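Local coordinates for ORF14 (Streptomyces clavuligerus, PDB 2WPX), which probably acts as an acyltransferase of the clavulanic acid biosynthesis pathway, a tandem GNAT protein that binds acetyl-CoA, at residues A[8-13]-A[102-107]; A[43-48]-A[255-260]; A[61-66]-A[71-76]. All blocks are in the same frame, centred on the assembly; numbering follows the deposited sequence.

Interaction 1 (A[8-13]-A[102-107]); sequences LEFVPL and GRALWA. With ACO (acetyl coenzyme *a), chain C.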
loop_
_atom_site.group_PDB
_atom_site.type_symbol
_atom_site.label_atom_id
_atom_site.label_comp_id
_atom_site.label_asym_id
_atom_site.label_seq_id
_atom_site.Cartn_x
_atom_site.Cartn_y
_atom_site.Cartn_z
ATOM N N LEU A 8 -22.504 -6.004 21.001
ATOM C CA LEU A 8 -21.721 -6.224 19.785
ATOM C C LEU A 8 -21.220 -7.645 19.752
ATOM O O LEU A 8 -20.670 -8.119 20.728
ATOM C CB LEU A 8 -20.541 -5.265 19.710
ATOM C CG LEU A 8 -20.932 -3.787 19.631
ATOM C CD1 LEU A 8 -19.769 -2.868 20.077
ATOM C CD2 LEU A 8 -21.461 -3.420 18.241
ATOM N N GLU A 9 -21.417 -8.314 18.629
ATOM C CA GLU A 9 -20.908 -9.650 18.417
ATOM C C GLU A 9 -19.628 -9.609 17.530
ATOM O O GLU A 9 -19.640 -9.046 16.434
ATOM C CB GLU A 9 -21.993 -10.445 17.729
ATOM C CG GLU A 9 -21.923 -11.922 17.921
ATOM C CD GLU A 9 -22.629 -12.613 16.783
ATOM O OE1 GLU A 9 -22.608 -13.863 16.738
ATOM O OE2 GLU A 9 -23.186 -11.883 15.913
ATOM N N PHE A 10 -18.523 -10.164 18.037
ATOM C CA PHE A 10 -17.282 -10.366 17.265
ATOM C C PHE A 10 -17.235 -11.771 16.677
ATOM O O PHE A 10 -17.270 -12.744 17.393
ATOM C CB PHE A 10 -16.038 -10.124 18.124
ATOM C CG PHE A 10 -15.924 -8.718 18.605
ATOM C CD1 PHE A 10 -15.235 -7.774 17.852
ATOM C CD2 PHE A 10 -16.539 -8.322 19.789
ATOM C CE1 PHE A 10 -15.134 -6.452 18.280
ATOM C CE2 PHE A 10 -16.444 -6.991 20.242
ATOM C CZ PHE A 10 -15.746 -6.047 19.473
ATOM N N VAL A 11 -17.180 -11.853 15.362
ATOM C CA VAL A 11 -17.154 -13.118 14.650
ATOM C C VAL A 11 -15.942 -13.046 13.693
ATOM O O VAL A 11 -15.703 -12.017 13.086
ATOM C CB VAL A 11 -18.491 -13.284 13.853
ATOM C CG1 VAL A 11 -19.003 -11.957 13.515
ATOM C CG2 VAL A 11 -18.313 -14.092 12.551
ATOM N N PRO A 12 -15.144 -14.111 13.616
ATOM C CA PRO A 12 -14.053 -14.073 12.658
ATOM C C PRO A 12 -14.577 -13.871 11.224
ATOM O O PRO A 12 -15.653 -14.328 10.861
ATOM C CB PRO A 12 -13.390 -15.453 12.809
ATOM C CG PRO A 12 -13.692 -15.865 14.184
ATOM C CD PRO A 12 -15.061 -15.274 14.516
ATOM N N LEU A 13 -13.777 -13.184 10.423
ATOM C CA LEU A 13 -14.010 -13.010 9.015
ATOM C C LEU A 13 -13.205 -14.078 8.213
ATOM O O LEU A 13 -11.998 -14.018 8.102
ATOM C CB LEU A 13 -13.601 -11.578 8.674
ATOM C CG LEU A 13 -13.599 -11.106 7.223
ATOM C CD1 LEU A 13 -14.914 -11.547 6.538
ATOM C CD2 LEU A 13 -13.412 -9.601 7.228
ATOM N N GLY A 102 -15.937 1.770 17.226
ATOM C CA GLY A 102 -14.492 1.866 17.004
ATOM C C GLY A 102 -13.724 1.584 18.294
ATOM O O GLY A 102 -12.712 0.828 18.303
ATOM N N ARG A 103 -14.181 2.183 19.388
ATOM C CA ARG A 103 -13.517 1.948 20.651
ATOM C C ARG A 103 -13.460 0.456 20.982
ATOM O O ARG A 103 -12.424 -0.080 21.388
ATOM C CB ARG A 103 -14.226 2.676 21.806
ATOM C CG ARG A 103 -13.598 2.380 23.159
ATOM C CD ARG A 103 -14.279 3.210 24.245
ATOM N NE ARG A 103 -13.769 4.579 24.316
ATOM C CZ ARG A 103 -14.386 5.650 23.826
ATOM N NH1 ARG A 103 -15.582 5.538 23.214
ATOM N NH2 ARG A 103 -13.806 6.841 23.974
ATOM N N ALA A 104 -14.608 -0.188 20.878
ATOM C CA ALA A 104 -14.711 -1.613 21.116
ATOM C C ALA A 104 -13.767 -2.390 20.147
ATOM O O ALA A 104 -13.153 -3.368 20.549
ATOM C CB ALA A 104 -16.188 -2.058 20.982
ATOM N N LEU A 105 -13.602 -1.911 18.916
ATOM C CA LEU A 105 -12.740 -2.595 17.942
ATOM C C LEU A 105 -11.273 -2.518 18.361
ATOM O O LEU A 105 -10.524 -3.463 18.300
ATOM C CB LEU A 105 -12.944 -1.989 16.566
ATOM C CG LEU A 105 -14.195 -2.496 15.846
ATOM C CD1 LEU A 105 -14.364 -1.685 14.532
ATOM C CD2 LEU A 105 -14.163 -4.042 15.581
ATOM N N TRP A 106 -10.907 -1.355 18.861
ATOM C CA TRP A 106 -9.596 -1.106 19.322
ATOM C C TRP A 106 -9.294 -1.948 20.565
ATOM O O TRP A 106 -8.164 -2.461 20.743
ATOM C CB TRP A 106 -9.515 0.371 19.681
ATOM C CG TRP A 106 -8.214 0.683 20.204
ATOM C CD1 TRP A 106 -7.855 0.766 21.514
ATOM C CD2 TRP A 106 -7.022 0.880 19.441
ATOM N NE1 TRP A 106 -6.505 1.080 21.622
ATOM C CE2 TRP A 106 -5.975 1.141 20.359
ATOM C CE3 TRP A 106 -6.740 0.912 18.062
ATOM C CZ2 TRP A 106 -4.678 1.390 19.944
ATOM C CZ3 TRP A 106 -5.435 1.155 17.653
ATOM C CH2 TRP A 106 -4.423 1.381 18.595
ATOM N N ALA A 107 -10.273 -2.069 21.447
ATOM C CA ALA A 107 -10.098 -2.887 22.638
ATOM C C ALA A 107 -9.925 -4.350 22.249
ATOM O O ALA A 107 -9.152 -5.080 22.876
ATOM C CB ALA A 107 -11.295 -2.724 23.620
HETATM N N1A ACO C . -14.076 13.671 15.129
HETATM C C2A ACO C . -13.559 13.954 16.315
HETATM N N3A ACO C . -13.330 13.040 17.278
HETATM C C4A ACO C . -13.598 11.755 17.042
HETATM C C5A ACO C . -14.127 11.426 15.805
HETATM C C6A ACO C . -14.368 12.397 14.845
HETATM N N6A ACO C . -14.870 12.055 13.661
HETATM N N7A ACO C . -14.336 10.112 15.795
HETATM C C8A ACO C . -13.905 9.624 16.954
HETATM N N9A ACO C . -13.470 10.608 17.709
HETATM C C1B ACO C . -12.956 10.329 19.067
HETATM C C2B ACO C . -13.819 10.813 20.233
HETATM O O2B ACO C . -12.987 10.881 21.385
HETATM C C3B ACO C . -14.744 9.658 20.394
HETATM O O3B ACO C . -15.169 9.482 21.731
HETATM P P3B ACO C . -16.579 10.115 22.140
HETATM O O7A ACO C . -17.152 9.825 23.642
HETATM O O8A ACO C . -16.948 11.402 21.361
HETATM O O9A ACO C . -15.724 11.134 22.840
HETATM C C4B ACO C . -13.826 8.438 20.211
HETATM O O4B ACO C . -12.809 8.852 19.264
HETATM C C5B ACO C . -15.117 7.763 19.694
HETATM O O5B ACO C . -14.837 6.666 19.075
HETATM P P1A ACO C . -15.940 5.686 18.719
HETATM O O1A ACO C . -15.455 4.288 19.332
HETATM O O2A ACO C . -17.390 6.068 18.994
HETATM O O3A ACO C . -15.821 5.904 17.176
HETATM P P2A ACO C . -16.220 5.240 15.816
HETATM O O4A ACO C . -17.072 6.373 15.142
HETATM O O5A ACO C . -17.018 3.989 15.892
HETATM O O6A ACO C . -14.745 5.288 15.073
HETATM C CBP ACO C . -13.308 5.828 13.185
HETATM C CCP ACO C . -14.281 4.803 13.803
HETATM C CDP ACO C . -13.428 6.646 14.459
HETATM C CEP ACO C . -12.270 4.766 13.185
HETATM C CAP ACO C . -14.324 5.985 12.024
HETATM O OAP ACO C . -14.258 7.317 11.627
HETATM C C9P ACO C . -13.897 5.159 10.790
HETATM O O9P ACO C . -14.256 3.997 10.661
HETATM N N8P ACO C . -13.315 5.845 9.805
HETATM C C7P ACO C . -12.827 5.203 8.569
HETATM C C6P ACO C . -11.773 4.205 9.029
HETATM C C5P ACO C . -10.536 4.818 9.667
HETATM O O5P ACO C . -10.053 5.875 9.290
HETATM N N4P ACO C . -10.016 4.106 10.619
HETATM C C3P ACO C . -8.730 4.464 11.179
HETATM C C2P ACO C . -8.819 4.743 12.663
HETATM S S1P ACO C . -7.098 5.140 13.053
HETATM C C ACO C . -6.693 3.728 13.926
HETATM O O ACO C . -7.411 2.734 13.805
HETATM C CH3 ACO C . -5.478 3.817 14.850
#
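With CG anti to the carbonyl carbon in both residues (chi1 -64° in F10, -80° in L105), the F10 ring and the L105 isobutyl group meet although L105 sends its CB off to one side. The closest pair is CE1 of F10 and CD2 of L105 at 3.7 Å. The methyl comes in at the ring edge, near the ring plane, so a branch abuts a rim rather than lying over a face. Two residues before F10, L8 brings its CD1 branch to within 3.8 Å of A104 CB, and the phenyl tip completes the patch, F10 CZ standing 4.3 Å from the same A104 CB. These three apolar approaches make up the side-chain contact, and with 148 Å² buried in total it is small.

The helix segment also serves the cofactor. G102 N donates to O5A of acetyl-CoA at 2.8 Å with an N-H...O angle of 150°. R103 N lies next to O1A on the other phosphate of the pyrophosphate, but is modelled too close for its geometry to be trusted. This is the pyrophosphate-binding loop and helix start of the GNAT fold; R98 N and G100 N supply further bonds. W106 CZ3 lies 3.9 Å from the acetyl methyl CH3, at the reactive end of the ligand.

Within the fold, L105 also packs on L90 and V92 of strand 84-92, while the F10 ring stacks with H108 one turn further along helix 101-115. Strand 9-12, joined by backbone bonds to strand 57-66, thus extends the sheet surface on which this helix rests.

Interaction 2 (A[43-48]-A[255-260]); sequences NVDMVG and SKTTGN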
loop_
_atom_site.group_PDB
_atom_site.type_symbol
_atom_site.label_atom_id
_atom_site.label_comp_id
_atom_site.label_asym_id
_atom_site.label_seq_id
_atom_site.Cartn_x
_atom_site.Cartn_y
_atom_site.Cartn_z
ATOM N N ASN A 43 -13.400 -6.146 -5.136
ATOM C CA ASN A 43 -13.809 -7.381 -4.466
ATOM C C ASN A 43 -12.927 -8.578 -4.696
ATOM O O ASN A 43 -12.717 -9.371 -3.787
ATOM C CB ASN A 43 -15.271 -7.674 -4.806
ATOM C CG ASN A 43 -16.189 -6.644 -4.170
ATOM O OD1 ASN A 43 -15.734 -5.868 -3.371
ATOM N ND2 ASN A 43 -17.452 -6.630 -4.521
ATOM N N VAL A 44 -12.421 -8.715 -5.915
ATOM C CA VAL A 44 -11.386 -9.709 -6.183
ATOM C C VAL A 44 -10.168 -9.499 -5.291
ATOM O O VAL A 44 -9.747 -10.404 -4.553
ATOM C CB VAL A 44 -11.027 -9.699 -7.686
ATOM C CG1 VAL A 44 -9.865 -10.747 -8.032
ATOM C CG2 VAL A 44 -12.350 -9.993 -8.500
ATOM N N ASP A 45 -9.613 -8.284 -5.341
ATOM C CA ASP A 45 -8.508 -7.907 -4.450
ATOM C C ASP A 45 -8.840 -8.208 -2.986
ATOM O O ASP A 45 -8.074 -8.884 -2.269
ATOM C CB ASP A 45 -8.212 -6.431 -4.669
ATOM C CG ASP A 45 -7.058 -5.920 -3.858
ATOM O OD1 ASP A 45 -7.064 -4.705 -3.571
ATOM O OD2 ASP A 45 -6.130 -6.698 -3.532
ATOM N N MET A 46 -9.991 -7.720 -2.517
ATOM C CA MET A 46 -10.293 -7.851 -1.086
ATOM C C MET A 46 -10.443 -9.297 -0.615
ATOM O O MET A 46 -9.889 -9.678 0.411
ATOM C CB MET A 46 -11.528 -7.053 -0.672
ATOM C CG MET A 46 -11.373 -5.543 -0.751
ATOM S SD MET A 46 -9.894 -4.729 -0.070
ATOM C CE MET A 46 -9.769 -5.458 1.468
ATOM N N VAL A 47 -11.213 -10.071 -1.370
ATOM C CA VAL A 47 -11.488 -11.418 -0.986
ATOM C C VAL A 47 -10.207 -12.213 -1.076
ATOM O O VAL A 47 -9.951 -13.067 -0.234
ATOM C CB VAL A 47 -12.620 -12.073 -1.842
ATOM C CG1 VAL A 47 -12.720 -13.609 -1.498
ATOM C CG2 VAL A 47 -13.966 -11.326 -1.626
ATOM N N GLY A 48 -9.380 -11.930 -2.067
ATOM C CA GLY A 48 -8.119 -12.620 -2.128
ATOM C C GLY A 48 -7.254 -12.154 -0.985
ATOM O O GLY A 48 -6.384 -12.913 -0.557
ATOM N N SER A 255 1.112 -1.504 -10.413
ATOM C CA SER A 255 0.294 -2.602 -9.997
ATOM C C SER A 255 -1.116 -2.200 -10.431
ATOM O O SER A 255 -1.500 -1.037 -10.335
ATOM C CB SER A 255 0.432 -2.700 -8.457
ATOM O OG SER A 255 -0.431 -3.647 -7.923
ATOM N N LYS A 256 -1.895 -3.135 -10.940
ATOM C CA LYS A 256 -3.241 -2.793 -11.450
ATOM C C LYS A 256 -4.184 -3.875 -10.948
ATOM O O LYS A 256 -3.899 -5.040 -11.148
ATOM C CB LYS A 256 -3.226 -2.826 -12.974
ATOM C CG LYS A 256 -4.592 -2.812 -13.633
ATOM C CD LYS A 256 -4.969 -1.326 -13.891
ATOM C CE LYS A 256 -6.503 -1.066 -13.841
ATOM N NZ LYS A 256 -7.119 -1.553 -12.537
ATOM N N THR A 257 -5.283 -3.493 -10.287
ATOM C CA THR A 257 -6.328 -4.452 -9.824
ATOM C C THR A 257 -7.254 -4.945 -10.967
ATOM O O THR A 257 -7.319 -4.356 -12.060
ATOM C CB THR A 257 -7.152 -3.923 -8.622
ATOM O OG1 THR A 257 -7.760 -2.685 -8.976
ATOM C CG2 THR A 257 -6.316 -3.657 -7.393
ATOM N N THR A 258 -7.918 -6.076 -10.743
ATOM C CA THR A 258 -8.914 -6.533 -11.679
ATOM C C THR A 258 -9.971 -5.439 -11.861
ATOM O O THR A 258 -10.301 -5.066 -12.968
ATOM C CB THR A 258 -9.559 -7.884 -11.247
ATOM O OG1 THR A 258 -8.591 -8.923 -11.307
ATOM C CG2 THR A 258 -10.710 -8.293 -12.201
ATOM N N GLY A 259 -10.486 -4.917 -10.770
ATOM C CA GLY A 259 -11.535 -3.889 -10.819
ATOM C C GLY A 259 -10.946 -2.499 -11.062
ATOM O O GLY A 259 -9.723 -2.289 -10.917
ATOM N N ASN A 260 -11.827 -1.547 -11.399
ATOM C CA ASN A 260 -11.459 -0.139 -11.502
ATOM C C ASN A 260 -10.514 0.108 -12.660
ATOM O O ASN A 260 -9.357 0.418 -12.429
ATOM C CB ASN A 260 -10.755 0.316 -10.201
ATOM C CG ASN A 260 -11.621 0.126 -8.987
ATOM O OD1 ASN A 260 -11.141 -0.264 -7.918
ATOM N ND2 ASN A 260 -12.920 0.416 -9.133
#
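V44 lays its CG1 methyl against the hydroxyl of T258, CG1 to OG1 measuring 4.0 Å, the two side chains crossing at about a right angle. CG1 stands anti to the backbone N of V44 (chi1 178°), which carries that branch out from the helix toward the loop. Beside it, D45 OD1 lies 4.0 Å from CG2 of T257; here the approach is oblique, and a carboxylate oxygen faces a methyl. Both pairs are at van der Waals range, and the 131 Å² buried is correspondingly modest.

The loop is shaped from within. T257 holds OG1 between its backbone N and carbonyl carbon (chi1 57°), from where it bonds to G259 O at 2.8 Å, leaving CG2 to meet D45. The ammonium of K256 curls back over the same turn, with NZ 2.9 Å from T257 O and 3.0 Å from N260 O. The second of these carbonyls is met from above its plane, the donor lying 56° out of it.

The polar ends look outside the pair of segments. D45 forms salt bridges through OD2 to R231 NE and through OD1 to R233 NH2, and T258 OG1 is hydrogen-bonded to G232 O. Helix 43-51 meets the loop that follows strand 247-256, where the two GNAT-family regions of this tandem protein come together, away from the acetyl-CoA site. Chemically, the direct touch is weak and dispersive, whereas D45 is buried and paired with two arginines, which would probably keep it ionised and make charge the stronger link between the two regions.

Interaction 3 (A[61-66]-A[71-76]); sequences DWVVRS and VGALRL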
loop_
_atom_site.group_PDB
_atom_site.type_symbol
_atom_site.label_atom_id
_atom_site.label_comp_id
_atom_site.label_asym_id
_atom_site.label_seq_id
_atom_site.Cartn_x
_atom_site.Cartn_y
_atom_site.Cartn_z
ATOM N N ASP A 61 -8.454 -11.773 11.093
ATOM C CA ASP A 61 -9.500 -10.867 10.540
ATOM C C ASP A 61 -10.841 -11.019 11.246
ATOM O O ASP A 61 -11.323 -12.126 11.467
ATOM C CB ASP A 61 -9.684 -11.138 9.050
ATOM C CG ASP A 61 -8.434 -10.864 8.279
ATOM O OD1 ASP A 61 -7.700 -9.972 8.753
ATOM O OD2 ASP A 61 -8.170 -11.524 7.241
ATOM N N TRP A 62 -11.449 -9.908 11.616
ATOM C CA TRP A 62 -12.721 -9.966 12.308
ATOM C C TRP A 62 -13.748 -8.984 11.755
ATOM O O TRP A 62 -13.406 -7.927 11.203
ATOM C CB TRP A 62 -12.467 -9.612 13.745
ATOM C CG TRP A 62 -11.653 -10.642 14.443
ATOM C CD1 TRP A 62 -10.290 -10.825 14.384
ATOM C CD2 TRP A 62 -12.158 -11.630 15.313
ATOM N NE1 TRP A 62 -9.918 -11.878 15.195
ATOM C CE2 TRP A 62 -11.048 -12.401 15.771
ATOM C CE3 TRP A 62 -13.447 -11.933 15.787
ATOM C CZ2 TRP A 62 -11.196 -13.471 16.653
ATOM C CZ3 TRP A 62 -13.591 -12.980 16.679
ATOM C CH2 TRP A 62 -12.470 -13.747 17.095
ATOM N N VAL A 63 -15.020 -9.327 11.912
ATOM C CA VAL A 63 -16.067 -8.333 11.813
ATOM C C VAL A 63 -16.804 -8.159 13.122
ATOM O O VAL A 63 -16.729 -9.007 14.032
ATOM C CB VAL A 63 -17.074 -8.622 10.657
ATOM C CG1 VAL A 63 -16.399 -8.489 9.312
ATOM C CG2 VAL A 63 -17.749 -9.973 10.848
ATOM N N VAL A 64 -17.546 -7.058 13.225
ATOM C CA VAL A 64 -18.405 -6.891 14.399
ATOM C C VAL A 64 -19.866 -6.728 13.942
ATOM O O VAL A 64 -20.151 -6.028 12.968
ATOM C CB VAL A 64 -17.916 -5.802 15.372
ATOM C CG1 VAL A 64 -18.045 -4.406 14.775
ATOM C CG2 VAL A 64 -18.677 -5.932 16.700
ATOM N N ARG A 65 -20.766 -7.434 14.608
ATOM C CA ARG A 65 -22.159 -7.403 14.230
ATOM C C ARG A 65 -23.060 -6.766 15.281
ATOM O O ARG A 65 -22.824 -6.830 16.502
ATOM C CB ARG A 65 -22.645 -8.814 13.896
ATOM C CG ARG A 65 -21.902 -9.399 12.693
ATOM C CD ARG A 65 -22.681 -10.519 12.061
ATOM N NE ARG A 65 -22.944 -11.551 13.059
ATOM C CZ ARG A 65 -22.877 -12.853 12.817
ATOM N NH1 ARG A 65 -22.533 -13.326 11.609
ATOM N NH2 ARG A 65 -23.112 -13.686 13.805
ATOM N N SER A 66 -24.080 -6.087 14.784
ATOM C CA SER A 66 -25.055 -5.498 15.674
ATOM C C SER A 66 -26.415 -5.845 15.105
ATOM O O SER A 66 -26.730 -5.488 13.965
ATOM C CB SER A 66 -24.856 -3.971 15.791
ATOM O OG SER A 66 -25.847 -3.376 16.611
ATOM N N VAL A 71 -21.327 -4.223 11.314
ATOM C CA VAL A 71 -21.282 -2.803 11.403
ATOM C C VAL A 71 -19.859 -2.325 11.554
ATOM O O VAL A 71 -19.619 -1.116 11.733
ATOM C CB VAL A 71 -22.184 -2.281 12.560
ATOM C CG1 VAL A 71 -23.653 -2.486 12.180
ATOM C CG2 VAL A 71 -21.854 -2.981 13.856
ATOM N N GLY A 72 -18.894 -3.240 11.457
ATOM C CA GLY A 72 -17.481 -2.827 11.478
ATOM C C GLY A 72 -16.565 -4.010 11.284
ATOM O O GLY A 72 -17.006 -5.154 11.241
ATOM N N ALA A 73 -15.277 -3.739 11.163
ATOM C CA ALA A 73 -14.335 -4.779 10.795
ATOM C C ALA A 73 -13.009 -4.407 11.403
ATOM O O ALA A 73 -12.672 -3.248 11.468
ATOM C CB ALA A 73 -14.221 -4.850 9.293
ATOM N N LEU A 74 -12.284 -5.398 11.877
ATOM C CA LEU A 74 -10.924 -5.185 12.351
ATOM C C LEU A 74 -9.980 -6.176 11.694
ATOM O O LEU A 74 -10.239 -7.338 11.751
ATOM C CB LEU A 74 -10.874 -5.447 13.858
ATOM C CG LEU A 74 -9.501 -5.556 14.524
ATOM C CD1 LEU A 74 -8.847 -4.189 14.626
ATOM C CD2 LEU A 74 -9.647 -6.223 15.917
ATOM N N ARG A 75 -8.877 -5.741 11.118
ATOM C CA ARG A 75 -7.950 -6.697 10.511
ATOM C C ARG A 75 -6.563 -6.434 11.061
ATOM O O ARG A 75 -6.075 -5.308 10.995
ATOM C CB ARG A 75 -7.936 -6.542 8.979
ATOM C CG ARG A 75 -9.339 -6.668 8.289
ATOM C CD ARG A 75 -9.202 -7.056 6.750
ATOM N NE ARG A 75 -8.448 -8.310 6.518
ATOM C CZ ARG A 75 -7.960 -8.653 5.333
ATOM N NH1 ARG A 75 -8.177 -7.858 4.290
ATOM N NH2 ARG A 75 -7.268 -9.774 5.182
ATOM N N LEU A 76 -5.931 -7.469 11.610
ATOM C CA LEU A 76 -4.555 -7.373 12.043
ATOM C C LEU A 76 -3.641 -8.126 11.141
ATOM O O LEU A 76 -3.985 -9.204 10.668
ATOM C CB LEU A 76 -4.374 -7.969 13.427
ATOM C CG LEU A 76 -4.934 -7.132 14.563
ATOM C CD1 LEU A 76 -4.261 -7.592 15.827
ATOM C CD2 LEU A 76 -4.781 -5.617 14.335
HETATM O O HOH W 1 -5.168 -8.977 8.525
#
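The guanidinium of R75 takes the D61 carboxylate at its edge: OD1 sits in the guanidinium plane, 2.9 Å from NE along a nearly straight bond of 170°, and OD2 is 2.8 Å from NH2. R75 thus grips side-on, one nitrogen to each oxygen. The carboxylate does not share that plane; the two groups are 80° apart, and both oxygens are met from above the carboxylate plane. A bend at chi3 of R75 (57°) turns the guanidinium back to D61, its cross-strand neighbour. This buried salt bridge has further support, because R75 NH1 bonds to S49 OG and a water bridges D61 OD1 to L76 O. At the edge of the W62 ring, near its plane, lies L74 O.

Between the strands the ladder is antiparallel, the axes 4.4 Å apart. W62 and L74 form a hydrogen-bonded pair, both bonds 2.8 Å long; V63 and A73 form a non-hydrogen-bonded one. V64 then faces both V71 and G72, a classic beta bulge: V64 O accepts a 2.7 Å bond from V71 N and only a weak one from G72 N. V64 CG1 lies over the glycine, 3.6 Å from G72 N. Just beyond, V71 CG2 packs on S66 CB at 3.7 Å.

This is the hairpin of strands 57-66 and 69-79. On the face of W62 and L74 lies helix 101-115: L74 packs on A109 and L112, and W62 meets H108 edge-to-face. On the face of V63, A73 and R75 lies helix 18-33, through T20, W24 and L27. Strand 9-12 pairs with one edge of the hairpin, and strand 84-92 with the other.

Overall arrangement
Interactions 1 and 3 are neighbours in the acetyl-CoA-binding region, their centres 5 Å apart: strand 9-12 pairs with strand 57-66, a salt bridge joins E9 OE2 to R65 NH2 at 2.8 Å, and helix 101-115 packs on residues from both. Interaction 1 includes residues that hold the cofactor, while in interaction 3 the side chain of L74 stays about 7 Å from it. Interaction 2 lies apart, its centre about 25 Å from that of interaction 1 and 20 Å from that of interaction 3, linking the two GNAT-family regions. It touches the hairpin where M46 CE lies 4.0 Å from R75 NH1.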